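Local coordinates for protein 361aa long hypothetical D-aminopeptidase (Pyrococcus horikoshii, PDB 2DRH) that is of unproven function but probably acts as an aminopeptidase of the S58 (DmpA) family, at residues A[8-13]-A[318-323]; A[259-264]-A[310-315]; A[48-53]-A[136-141]. One frame throughout, in Å; residues are numbered along the deposited sequence.

Contact 1. Residues A[8-13]-A[318-323]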
ATOM      1  N   ILE A   8       4.890 -27.208  27.099  1.00 43.18           N
ATOM      2  CA  ILE A   8       4.082 -26.793  25.957  1.00 42.35           C
ATOM      3  C   ILE A   8       4.991 -26.550  24.757  1.00 42.30           C
ATOM      4  O   ILE A   8       5.862 -25.683  24.787  1.00 42.50           O
ATOM      5  CB  ILE A   8       3.288 -25.508  26.269  1.00 42.76           C
ATOM      6  CG1 ILE A   8       2.328 -25.766  27.432  1.00 42.02           C
ATOM      7  CG2 ILE A   8       2.526 -25.054  25.028  1.00 41.75           C
ATOM      8  CD1 ILE A   8       1.559 -24.542  27.891  1.00 43.03           C
ATOM      9  N   LYS A   9       4.783 -27.329  23.703  1.00 42.15           N
ATOM     10  CA  LYS A   9       5.590 -27.222  22.497  1.00 41.40           C
ATOM     11  C   LYS A   9       4.868 -26.424  21.419  1.00 39.82           C
ATOM     12  O   LYS A   9       3.731 -26.733  21.066  1.00 40.77           O
ATOM     13  CB  LYS A   9       5.896 -28.618  21.946  1.00 43.82           C
ATOM     14  CG  LYS A   9       6.543 -29.585  22.936  1.00 46.33           C
ATOM     15  CD  LYS A   9       6.394 -31.027  22.443  1.00 45.62           C
ATOM     16  CE  LYS A   9       7.125 -32.012  23.334  1.00 45.91           C
ATOM     17  NZ  LYS A   9       8.604 -31.884  23.204  1.00 46.65           N
ATOM     18  N   ILE A  10       5.532 -25.397  20.903  1.00 37.11           N
ATOM     19  CA  ILE A  10       4.969 -24.571  19.843  1.00 34.49           C
ATOM     20  C   ILE A  10       5.987 -24.494  18.718  1.00 33.35           C
ATOM     21  O   ILE A  10       7.119 -24.064  18.926  1.00 32.64           O
ATOM     22  CB  ILE A  10       4.642 -23.145  20.345  1.00 34.64           C
ATOM     23  CG1 ILE A  10       3.441 -23.202  21.292  1.00 34.71           C
ATOM     24  CG2 ILE A  10       4.344 -22.225  19.168  1.00 32.56           C
ATOM     25  CD1 ILE A  10       3.089 -21.878  21.911  1.00 37.01           C
ATOM     26  N   GLY A  11       5.578 -24.928  17.531  1.00 32.19           N
ATOM     27  CA  GLY A  11       6.469 -24.906  16.389  1.00 32.44           C
ATOM     28  C   GLY A  11       7.397 -26.107  16.350  1.00 32.42           C
ATOM     29  O   GLY A  11       7.259 -27.032  17.155  1.00 33.55           O
ATOM     30  N   VAL A  12       8.346 -26.088  15.420  1.00 31.26           N
ATOM     31  CA  VAL A  12       9.292 -27.184  15.261  1.00 30.40           C
ATOM     32  C   VAL A  12      10.741 -26.718  15.358  1.00 31.11           C
ATOM     33  O   VAL A  12      11.664 -27.533  15.370  1.00 31.35           O
ATOM     34  CB  VAL A  12       9.101 -27.878  13.899  1.00 30.82           C
ATOM     35  CG1 VAL A  12       7.674 -28.386  13.768  1.00 29.31           C
ATOM     36  CG2 VAL A  12       9.421 -26.906  12.774  1.00 30.07           C
ATOM     37  N   PHE A  13      10.949 -25.409  15.411  1.00 31.37           N
ATOM     38  CA  PHE A  13      12.304 -24.884  15.514  1.00 31.08           C
ATOM     39  C   PHE A  13      12.685 -24.767  16.976  1.00 30.85           C
ATOM     40  O   PHE A  13      11.825 -24.576  17.835  1.00 30.79           O
ATOM     41  CB  PHE A  13      12.410 -23.516  14.839  1.00 32.02           C
ATOM     42  CG  PHE A  13      12.323 -23.570  13.340  1.00 32.31           C
ATOM     43  CD1 PHE A  13      13.276 -24.261  12.602  1.00 32.68           C
ATOM     44  CD2 PHE A  13      11.291 -22.931  12.666  1.00 31.49           C
ATOM     45  CE1 PHE A  13      13.199 -24.316  11.207  1.00 33.54           C
ATOM     46  CE2 PHE A  13      11.206 -22.979  11.278  1.00 31.68           C
ATOM     47  CZ  PHE A  13      12.161 -23.673  10.546  1.00 32.20           C
ATOM     48  N   ALA A 318       7.847 -17.749  16.858  1.00 20.40           N
ATOM     49  CA  ALA A 318       8.297 -16.855  17.916  1.00 20.01           C
ATOM     50  C   ALA A 318       7.141 -15.987  18.417  1.00 20.11           C
ATOM     51  O   ALA A 318       6.996 -15.777  19.616  1.00 19.15           O
ATOM     52  CB  ALA A 318       9.426 -15.976  17.407  1.00 18.32           C
ATOM     53  N   VAL A 319       6.327 -15.478  17.497  1.00 19.09           N
ATOM     54  CA  VAL A 319       5.194 -14.638  17.883  1.00 20.17           C
ATOM     55  C   VAL A 319       4.161 -15.427  18.674  1.00 17.55           C
ATOM     56  O   VAL A 319       3.724 -14.983  19.723  1.00 19.72           O
ATOM     57  CB  VAL A 319       4.507 -14.000  16.648  1.00 19.91           C
ATOM     58  CG1 VAL A 319       3.156 -13.358  17.054  1.00 19.40           C
ATOM     59  CG2 VAL A 319       5.420 -12.936  16.048  1.00 17.53           C
ATOM     60  N   GLU A 320       3.784 -16.605  18.185  1.00 19.20           N
ATOM     61  CA  GLU A 320       2.786 -17.409  18.884  1.00 19.81           C
ATOM     62  C   GLU A 320       3.204 -17.706  20.319  1.00 20.71           C
ATOM     63  O   GLU A 320       2.414 -17.519  21.248  1.00 17.48           O
ATOM     64  CB  GLU A 320       2.511 -18.726  18.145  1.00 20.20           C
ATOM     65  CG  GLU A 320       1.377 -19.550  18.766  1.00 20.71           C
ATOM     66  CD  GLU A 320       1.070 -20.839  18.007  1.00 22.90           C
ATOM     67  OE1 GLU A 320       1.356 -20.908  16.787  1.00 25.39           O
ATOM     68  OE2 GLU A 320       0.523 -21.778  18.630  1.00 20.20           O
ATOM     69  N   GLU A 321       4.439 -18.169  20.511  1.00 20.05           N
ATOM     70  CA  GLU A 321       4.877 -18.466  21.858  1.00 19.76           C
ATOM     71  C   GLU A 321       5.011 -17.181  22.669  1.00 19.63           C
ATOM     72  O   GLU A 321       4.637 -17.146  23.842  1.00 19.73           O
ATOM     73  CB  GLU A 321       6.212 -19.226  21.866  1.00 22.50           C
ATOM     74  CG  GLU A 321       6.442 -19.986  23.184  1.00 22.81           C
ATOM     75  CD  GLU A 321       7.898 -20.359  23.435  1.00 26.41           C
ATOM     76  OE1 GLU A 321       8.547 -20.930  22.533  1.00 27.80           O
ATOM     77  OE2 GLU A 321       8.390 -20.085  24.551  1.00 26.85           O
ATOM     78  N   ALA A 322       5.537 -16.128  22.046  1.00 18.50           N
ATOM     79  CA  ALA A 322       5.712 -14.857  22.741  1.00 19.91           C
ATOM     80  C   ALA A 322       4.389 -14.356  23.318  1.00 20.09           C
ATOM     81  O   ALA A 322       4.362 -13.789  24.414  1.00 22.63           O
ATOM     82  CB  ALA A 322       6.299 -13.813  21.805  1.00 16.51           C
ATOM     83  N   ILE A 323       3.300 -14.562  22.583  1.00 19.71           N
ATOM     84  CA  ILE A 323       1.986 -14.134  23.051  1.00 19.30           C
ATOM     85  C   ILE A 323       1.602 -14.947  24.276  1.00 21.22           C
ATOM     86  O   ILE A 323       1.198 -14.390  25.298  1.00 21.54           O
ATOM     87  CB  ILE A 323       0.907 -14.314  21.958  1.00 19.19           C
ATOM     88  CG1 ILE A 323       1.169 -13.330  20.812  1.00 18.55           C
ATOM     89  CG2 ILE A 323      -0.492 -14.095  22.554  1.00 17.44           C
ATOM     90  CD1 ILE A 323       0.263 -13.517  19.609  1.00 16.34           C
TER
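The CG2 methyl of Ile-10 sits over one face of the Glu-320 carboxylate. It lies almost straight above the central carbon, with CG2 3.7 Å from CD. The two oxygens are nearly equally far from it. The rest of the Glu-320 chain also runs past this methyl, with CG 4.0 Å from Ile-10 CG2. Glu-320 is extended, its CG anti to the backbone N (chi1 -175°), and this carries the carboxylate out from the helix to the loop. Its OE1 forms a salt bridge with Arg-268, so the methyl lies against a group whose polar end is already held.

Ile-10 uses its other branch on Glu-321. CD1 rests 3.9 Å from Glu-321 CA and 4.1 Å from Glu-321 CG, so it packs on the aliphatic base of that side chain. Glu-321 OE2 accepts from Asn-19 and Asn-325, while OE1 pairs with Arg-190, which also donates to Ile-10 O and so ties loop and helix to one guanidinium. No hydrogen bond runs directly between segments 8-13 and 318-323.

Here an isoleucine of the N-terminal loop packs on two buried glutamates of helix 309-328, on the aliphatic part of each and on the carboxylate face of Glu-320. The helix turns Val-319 onto strand 240-246, while Glu-321 touches Ala-188 of strand 184-193.

Contact 2. Residues A[259-264]-A[310-315]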
ATOM      1  N   ALA A 259       7.546  -9.081   8.593  1.00 16.86           N
ATOM      2  CA  ALA A 259       6.575  -8.461   9.484  1.00 18.38           C
ATOM      3  C   ALA A 259       5.187  -9.103   9.330  1.00 18.19           C
ATOM      4  O   ALA A 259       4.505  -9.364  10.319  1.00 20.38           O
ATOM      5  CB  ALA A 259       6.509  -6.956   9.215  1.00 16.49           C
ATOM      6  N   LYS A 260       4.784  -9.375   8.092  1.00 18.60           N
ATOM      7  CA  LYS A 260       3.483  -9.986   7.815  1.00 18.20           C
ATOM      8  C   LYS A 260       3.307 -11.381   8.406  1.00 18.96           C
ATOM      9  O   LYS A 260       2.192 -11.785   8.742  1.00 16.75           O
ATOM     10  CB  LYS A 260       3.255 -10.097   6.306  1.00 19.59           C
ATOM     11  CG  LYS A 260       2.814  -8.835   5.609  1.00 20.73           C
ATOM     12  CD  LYS A 260       2.388  -9.158   4.179  1.00 20.92           C
ATOM     13  CE  LYS A 260       1.962  -7.911   3.415  1.00 22.28           C
ATOM     14  NZ  LYS A 260       1.577  -8.263   2.024  1.00 23.81           N
ATOM     15  N   ARG A 261       4.406 -12.122   8.512  1.00 18.07           N
ATOM     16  CA  ARG A 261       4.366 -13.479   9.029  1.00 17.37           C
ATOM     17  C   ARG A 261       4.059 -13.525  10.516  1.00 17.02           C
ATOM     18  O   ARG A 261       3.637 -14.559  11.049  1.00 17.16           O
ATOM     19  CB  ARG A 261       5.694 -14.185   8.713  1.00 18.58           C
ATOM     20  CG  ARG A 261       5.973 -14.281   7.216  1.00 17.10           C
ATOM     21  CD  ARG A 261       4.787 -14.919   6.483  1.00 19.43           C
ATOM     22  NE  ARG A 261       5.024 -15.122   5.056  1.00 17.31           N
ATOM     23  CZ  ARG A 261       5.021 -14.161   4.142  1.00 17.15           C
ATOM     24  NH1 ARG A 261       4.790 -12.905   4.488  1.00 19.37           N
ATOM     25  NH2 ARG A 261       5.240 -14.461   2.874  1.00 18.12           N
ATOM     26  N   ALA A 262       4.259 -12.400  11.186  1.00 16.35           N
ATOM     27  CA  ALA A 262       3.971 -12.316  12.606  1.00 18.38           C
ATOM     28  C   ALA A 262       2.472 -12.507  12.839  1.00 18.30           C
ATOM     29  O   ALA A 262       2.057 -12.984  13.895  1.00 19.22           O
ATOM     30  CB  ALA A 262       4.414 -10.959  13.152  1.00 19.64           C
ATOM     31  N   ILE A 263       1.662 -12.142  11.849  1.00 19.09           N
ATOM     32  CA  ILE A 263       0.215 -12.276  11.976  1.00 20.27           C
ATOM     33  C   ILE A 263      -0.212 -13.734  11.998  1.00 21.17           C
ATOM     34  O   ILE A 263      -1.268 -14.072  12.541  1.00 21.35           O
ATOM     35  CB  ILE A 263      -0.516 -11.558  10.830  1.00 20.98           C
ATOM     36  CG1 ILE A 263      -0.068 -10.101  10.779  1.00 21.63           C
ATOM     37  CG2 ILE A 263      -2.026 -11.618  11.052  1.00 21.85           C
ATOM     38  CD1 ILE A 263      -0.262  -9.361  12.091  1.00 23.83           C
ATOM     39  N   VAL A 264       0.597 -14.606  11.404  1.00 19.01           N
ATOM     40  CA  VAL A 264       0.259 -16.017  11.412  1.00 18.64           C
ATOM     41  C   VAL A 264       0.278 -16.509  12.865  1.00 19.00           C
ATOM     42  O   VAL A 264      -0.614 -17.245  13.293  1.00 19.83           O
ATOM     43  CB  VAL A 264       1.253 -16.841  10.568  1.00 20.11           C
ATOM     44  CG1 VAL A 264       0.889 -18.318  10.636  1.00 17.53           C
ATOM     45  CG2 VAL A 264       1.221 -16.367   9.122  1.00 17.27           C
ATOM     46  N   PRO A 310      11.985 -20.602   5.958  1.00 21.28           N
ATOM     47  CA  PRO A 310      12.214 -21.009   7.342  1.00 18.66           C
ATOM     48  C   PRO A 310      12.095 -19.801   8.272  1.00 18.36           C
ATOM     49  O   PRO A 310      11.589 -19.917   9.390  1.00 19.19           O
ATOM     50  CB  PRO A 310      13.631 -21.576   7.298  1.00 21.56           C
ATOM     51  CG  PRO A 310      13.680 -22.194   5.949  1.00 20.97           C
ATOM     52  CD  PRO A 310      13.058 -21.121   5.087  1.00 19.73           C
ATOM     53  N   LEU A 311      12.556 -18.639   7.813  1.00 16.89           N
ATOM     54  CA  LEU A 311      12.465 -17.438   8.637  1.00 19.19           C
ATOM     55  C   LEU A 311      10.992 -17.008   8.791  1.00 19.66           C
ATOM     56  O   LEU A 311      10.601 -16.477   9.831  1.00 21.01           O
ATOM     57  CB  LEU A 311      13.302 -16.303   8.028  1.00 18.22           C
ATOM     58  CG  LEU A 311      14.822 -16.548   7.927  1.00 19.28           C
ATOM     59  CD1 LEU A 311      15.455 -15.499   7.037  1.00 16.96           C
ATOM     60  CD2 LEU A 311      15.460 -16.514   9.305  1.00 16.15           C
ATOM     61  N   PHE A 312      10.180 -17.234   7.762  1.00 18.78           N
ATOM     62  CA  PHE A 312       8.758 -16.885   7.845  1.00 20.84           C
ATOM     63  C   PHE A 312       8.094 -17.761   8.908  1.00 21.15           C
ATOM     64  O   PHE A 312       7.297 -17.285   9.717  1.00 19.71           O
ATOM     65  CB  PHE A 312       8.046 -17.121   6.508  1.00 17.99           C
ATOM     66  CG  PHE A 312       8.405 -16.136   5.426  1.00 19.33           C
ATOM     67  CD1 PHE A 312       9.193 -15.023   5.693  1.00 17.95           C
ATOM     68  CD2 PHE A 312       7.922 -16.318   4.130  1.00 17.06           C
ATOM     69  CE1 PHE A 312       9.493 -14.105   4.686  1.00 16.76           C
ATOM     70  CE2 PHE A 312       8.216 -15.409   3.122  1.00 13.99           C
ATOM     71  CZ  PHE A 312       9.002 -14.301   3.401  1.00 17.57           C
ATOM     72  N   LYS A 313       8.424 -19.050   8.901  1.00 22.42           N
ATOM     73  CA  LYS A 313       7.851 -19.974   9.875  1.00 23.33           C
ATOM     74  C   LYS A 313       8.337 -19.658  11.288  1.00 23.56           C
ATOM     75  O   LYS A 313       7.539 -19.605  12.228  1.00 22.42           O
ATOM     76  CB  LYS A 313       8.203 -21.421   9.515  1.00 26.49           C
ATOM     77  CG  LYS A 313       7.946 -22.413  10.645  1.00 30.59           C
ATOM     78  CD  LYS A 313       8.186 -23.844  10.210  1.00 33.53           C
ATOM     79  CE  LYS A 313       7.133 -24.282   9.215  1.00 37.80           C
ATOM     80  NZ  LYS A 313       5.780 -24.127   9.802  1.00 39.54           N
ATOM     81  N   ALA A 314       9.645 -19.451  11.429  1.00 21.58           N
ATOM     82  CA  ALA A 314      10.249 -19.134  12.719  1.00 20.98           C
ATOM     83  C   ALA A 314       9.621 -17.869  13.310  1.00 20.11           C
ATOM     84  O   ALA A 314       9.451 -17.756  14.516  1.00 19.82           O
ATOM     85  CB  ALA A 314      11.771 -18.945  12.557  1.00 18.41           C
ATOM     86  N   THR A 315       9.293 -16.916  12.448  1.00 20.65           N
ATOM     87  CA  THR A 315       8.675 -15.670  12.886  1.00 20.66           C
ATOM     88  C   THR A 315       7.311 -15.976  13.498  1.00 20.05           C
ATOM     89  O   THR A 315       7.024 -15.572  14.623  1.00 20.78           O
ATOM     90  CB  THR A 315       8.485 -14.696  11.699  1.00 22.08           C
ATOM     91  OG1 THR A 315       9.766 -14.352  11.159  1.00 21.42           O
ATOM     92  CG2 THR A 315       7.761 -13.415  12.152  1.00 20.66           C
TER
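Arg-261 and Ala-262 of helix 252-268 meet Phe-312 and Thr-315 of helix 309-328. This is a helix-helix crossing that includes a cation-pi pair, beside the large sheet of the DmpA-type fold. The segment axes approach to 8.3 Å and cross at -48°.

Arg-261 carries most of the contact. Its chain bends at chi2 (-53°) and lays CG against the base of the Phe-312 ring, 3.5 Å from Phe-312 CG. The guanidinium then passes over one face of that ring, with Arg-261 CZ 3.8 Å from the ring centroid. The two planes are 46° apart, so the cation-pi pair is tilted, and CZ is offset toward the ring's rim. NH2 comes closest, 3.1 Å from Phe-312 CE2. It also donates to Ala-273 O of the second subunit, so the pair lies at a subunit interface, where the neighbouring Lys-260 sends NZ to Val-73 O of that same subunit.

Ala-262 continues the contact one residue on. Its backbone N is 3.8 Å from the Thr-315 CG2 methyl, which also lies 4.1 Å from Arg-261 CB.

Thr-315 presents this methyl while its hydroxyl faces its own helix. OG1 donates to Leu-311 O at 2.6 Å, and Thr-315 N reaches the same oxygen from the opposite face of the carbonyl plane.

Contact 3. Residues A[48-53]-A[136-141]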
ATOM      1  N   VAL A  48      -2.904   4.157  38.758  1.00 30.30           N
ATOM      2  CA  VAL A  48      -1.979   4.119  37.634  1.00 28.89           C
ATOM      3  C   VAL A  48      -1.369   2.736  37.447  1.00 27.70           C
ATOM      4  O   VAL A  48      -0.755   2.179  38.358  1.00 28.18           O
ATOM      5  CB  VAL A  48      -0.842   5.150  37.804  1.00 29.68           C
ATOM      6  CG1 VAL A  48      -0.147   4.933  39.117  1.00 31.24           C
ATOM      7  CG2 VAL A  48       0.158   5.022  36.659  1.00 27.61           C
ATOM      8  N   ARG A  49      -1.545   2.196  36.247  1.00 26.35           N
ATOM      9  CA  ARG A  49      -1.034   0.879  35.889  1.00 24.69           C
ATOM     10  C   ARG A  49      -0.569   0.975  34.437  1.00 24.20           C
ATOM     11  O   ARG A  49      -1.231   0.483  33.530  1.00 22.56           O
ATOM     12  CB  ARG A  49      -2.146  -0.166  36.016  1.00 24.28           C
ATOM     13  CG  ARG A  49      -2.826  -0.237  37.391  1.00 25.46           C
ATOM     14  CD  ARG A  49      -2.001  -1.002  38.424  1.00 28.09           C
ATOM     15  NE  ARG A  49      -2.755  -1.261  39.656  1.00 28.65           N
ATOM     16  CZ  ARG A  49      -2.994  -0.356  40.605  1.00 29.01           C
ATOM     17  NH1 ARG A  49      -2.536   0.885  40.481  1.00 29.25           N
ATOM     18  NH2 ARG A  49      -3.701  -0.689  41.678  1.00 26.24           N
ATOM     19  N   THR A  50       0.564   1.632  34.222  1.00 23.39           N
ATOM     20  CA  THR A  50       1.084   1.803  32.876  1.00 23.26           C
ATOM     21  C   THR A  50       2.612   1.745  32.897  1.00 22.39           C
ATOM     22  O   THR A  50       3.205   1.310  33.882  1.00 22.87           O
ATOM     23  CB  THR A  50       0.589   3.152  32.273  1.00 21.64           C
ATOM     24  OG1 THR A  50       0.914   3.205  30.883  1.00 24.69           O
ATOM     25  CG2 THR A  50       1.229   4.334  32.979  1.00 23.71           C
ATOM     26  N   GLY A  51       3.253   2.171  31.815  1.00 22.82           N
ATOM     27  CA  GLY A  51       4.704   2.129  31.782  1.00 23.21           C
ATOM     28  C   GLY A  51       5.287   2.346  30.405  1.00 23.85           C
ATOM     29  O   GLY A  51       4.581   2.732  29.475  1.00 23.20           O
ATOM     30  N   VAL A  52       6.583   2.073  30.279  1.00 23.15           N
ATOM     31  CA  VAL A  52       7.304   2.246  29.031  1.00 23.20           C
ATOM     32  C   VAL A  52       8.296   1.109  28.824  1.00 23.21           C
ATOM     33  O   VAL A  52       8.936   0.648  29.769  1.00 24.66           O
ATOM     34  CB  VAL A  52       8.091   3.584  29.033  1.00 24.36           C
ATOM     35  CG1 VAL A  52       8.930   3.712  27.765  1.00 23.09           C
ATOM     36  CG2 VAL A  52       7.130   4.752  29.149  1.00 24.01           C
ATOM     37  N   THR A  53       8.413   0.653  27.583  1.00 22.50           N
ATOM     38  CA  THR A  53       9.344  -0.412  27.244  1.00 20.79           C
ATOM     39  C   THR A  53      10.165   0.053  26.045  1.00 23.36           C
ATOM     40  O   THR A  53       9.612   0.528  25.045  1.00 22.72           O
ATOM     41  CB  THR A  53       8.611  -1.718  26.873  1.00 20.26           C
ATOM     42  OG1 THR A  53       7.904  -2.219  28.014  1.00 17.85           O
ATOM     43  CG2 THR A  53       9.607  -2.768  26.392  1.00 19.92           C
ATOM     44  N   CYS A 136      -0.567   0.450  22.928  1.00 23.40           N
ATOM     45  CA  CYS A 136      -1.758  -0.337  23.221  1.00 22.31           C
ATOM     46  C   CYS A 136      -2.548   0.446  24.288  1.00 21.33           C
ATOM     47  O   CYS A 136      -1.970   1.207  25.064  1.00 19.40           O
ATOM     48  CB  CYS A 136      -1.370  -1.733  23.710  1.00 22.22           C
ATOM     49  SG  CYS A 136      -0.850  -2.839  22.356  1.00 21.69           S
ATOM     50  N   ASN A 137      -3.867   0.279  24.314  1.00 21.22           N
ATOM     51  CA  ASN A 137      -4.721   1.006  25.259  1.00 19.77           C
ATOM     52  C   ASN A 137      -4.882   0.234  26.577  1.00 19.12           C
ATOM     53  O   ASN A 137      -5.461  -0.846  26.590  1.00 19.24           O
ATOM     54  CB  ASN A 137      -6.096   1.225  24.609  1.00 21.25           C
ATOM     55  CG  ASN A 137      -6.972   2.191  25.382  1.00 19.00           C
ATOM     56  OD1 ASN A 137      -6.865   2.313  26.597  1.00 21.60           O
ATOM     57  ND2 ASN A 137      -7.855   2.874  24.675  1.00 22.91           N
ATOM     58  N   ASP A 138      -4.373   0.776  27.682  1.00 19.97           N
ATOM     59  CA  ASP A 138      -4.499   0.095  28.973  1.00 20.39           C
ATOM     60  C   ASP A 138      -5.612   0.677  29.850  1.00 19.94           C
ATOM     61  O   ASP A 138      -5.649   0.446  31.057  1.00 17.97           O
ATOM     62  CB  ASP A 138      -3.166   0.134  29.742  1.00 19.95           C
ATOM     63  CG  ASP A 138      -2.526   1.518  29.746  1.00 21.52           C
ATOM     64  OD1 ASP A 138      -3.243   2.509  29.501  1.00 14.56           O
ATOM     65  OD2 ASP A 138      -1.301   1.610  30.003  1.00 18.57           O
ATOM     66  N   SER A 139      -6.539   1.405  29.234  1.00 20.27           N
ATOM     67  CA  SER A 139      -7.628   2.039  29.975  1.00 20.25           C
ATOM     68  C   SER A 139      -8.416   1.158  30.940  1.00 19.91           C
ATOM     69  O   SER A 139      -8.880   1.639  31.974  1.00 22.22           O
ATOM     70  CB  SER A 139      -8.602   2.707  29.004  1.00 17.74           C
ATOM     71  OG  SER A 139      -9.248   1.733  28.217  1.00 17.52           O
ATOM     72  N   TYR A 140      -8.579  -0.123  30.627  1.00 20.90           N
ATOM     73  CA  TYR A 140      -9.344  -0.993  31.521  1.00 21.20           C
ATOM     74  C   TYR A 140      -8.778  -1.000  32.937  1.00 22.71           C
ATOM     75  O   TYR A 140      -9.528  -1.020  33.913  1.00 23.03           O
ATOM     76  CB  TYR A 140      -9.394  -2.427  30.989  1.00 22.37           C
ATOM     77  CG  TYR A 140     -10.387  -3.293  31.733  1.00 25.80           C
ATOM     78  CD1 TYR A 140     -11.765  -3.085  31.599  1.00 25.88           C
ATOM     79  CD2 TYR A 140      -9.954  -4.292  32.602  1.00 25.57           C
ATOM     80  CE1 TYR A 140     -12.685  -3.856  32.315  1.00 25.39           C
ATOM     81  CE2 TYR A 140     -10.861  -5.067  33.323  1.00 27.36           C
ATOM     82  CZ  TYR A 140     -12.227  -4.843  33.174  1.00 28.28           C
ATOM     83  OH  TYR A 140     -13.119  -5.617  33.882  1.00 26.06           O
ATOM     84  N   LEU A 141      -7.455  -0.976  33.056  1.00 21.98           N
ATOM     85  CA  LEU A 141      -6.819  -0.981  34.367  1.00 21.75           C
ATOM     86  C   LEU A 141      -6.113   0.336  34.687  1.00 21.85           C
ATOM     87  O   LEU A 141      -5.863   0.646  35.849  1.00 22.74           O
ATOM     88  CB  LEU A 141      -5.800  -2.127  34.450  1.00 22.38           C
ATOM     89  CG  LEU A 141      -6.329  -3.567  34.376  1.00 21.87           C
ATOM     90  CD1 LEU A 141      -5.159  -4.545  34.325  1.00 20.92           C
ATOM     91  CD2 LEU A 141      -7.207  -3.854  35.584  1.00 18.89           C
TER
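Asp-138 and Thr-50 are turned to meet each other. Asp-138 places CG between its own N and carbonyl carbon (chi1 47°), which aims the carboxylate at strand 48-56. Thr-50 swings OG1 opposite its backbone N (chi1 -170°). The hydroxyl donates to Asp-138 at 2.9 Å from OG1 to OD2, using the syn lone pair of that oxygen. OD2 also rests on Thr-50 CB, 3.3 Å away. The bond ties the loop after strand 132-136 to strand 48-56; both strands belong to the four-stranded sheet.

Both ends of the pair have further partners. Thr-50 OG1 is hydrogen-bonded to Asn-100 ND2, and Asp-138 OD1 to Asn-142 ND2. With an alanine in place of Asp-138 both carboxylate oxygens are gone, and the Thr-50 hydroxyl and the Asn-142 amide would probably be left without this acceptor.

Arg-49 makes the second touch with its aliphatic part. Its CG lies 3.5 Å from Leu-141 O, and its CB 4.4 Å from Leu-141 CB. The guanidinium heads away from the loop: NH1 donates to Val-48 O at 3.1 Å, and NE to Asp-334 O.

The loop is shaped from within. Asn-137 OD1 accepts from Ser-139 N at 2.8 Å, an Asx turn, and Leu-141 N bonds to Asp-138 O at 3.0 Å. Each oxygen of the buried Asp-138 carboxylate thus has its own donor, a hydroxyl or an amide, which is likely to fix the group's rotation.

Overall arrangement
Contacts 1 and 2 are neighbours, with centres 11 Å apart, and both use helix 309-328. They touch where Phe-13 packs on Lys-313 and Val-319 on Ala-262. That helix therefore meets both the N-terminal loop and helix 252-268, and the two surfaces adjoin. Contact 3 lies apart, about 26 Å from contact 1 and 27 Å from contact 2 between centres. It joins the four-stranded sheet to the loop after its strand 132-136, across the chain's centre from contact 2. Along the chain, contact 3 closes before contact 2 opens, and both are nested inside the long loop closed by contact 1. Contact 1 thus ties the chain's start to its late helix, and contact 2 extends to a second subunit.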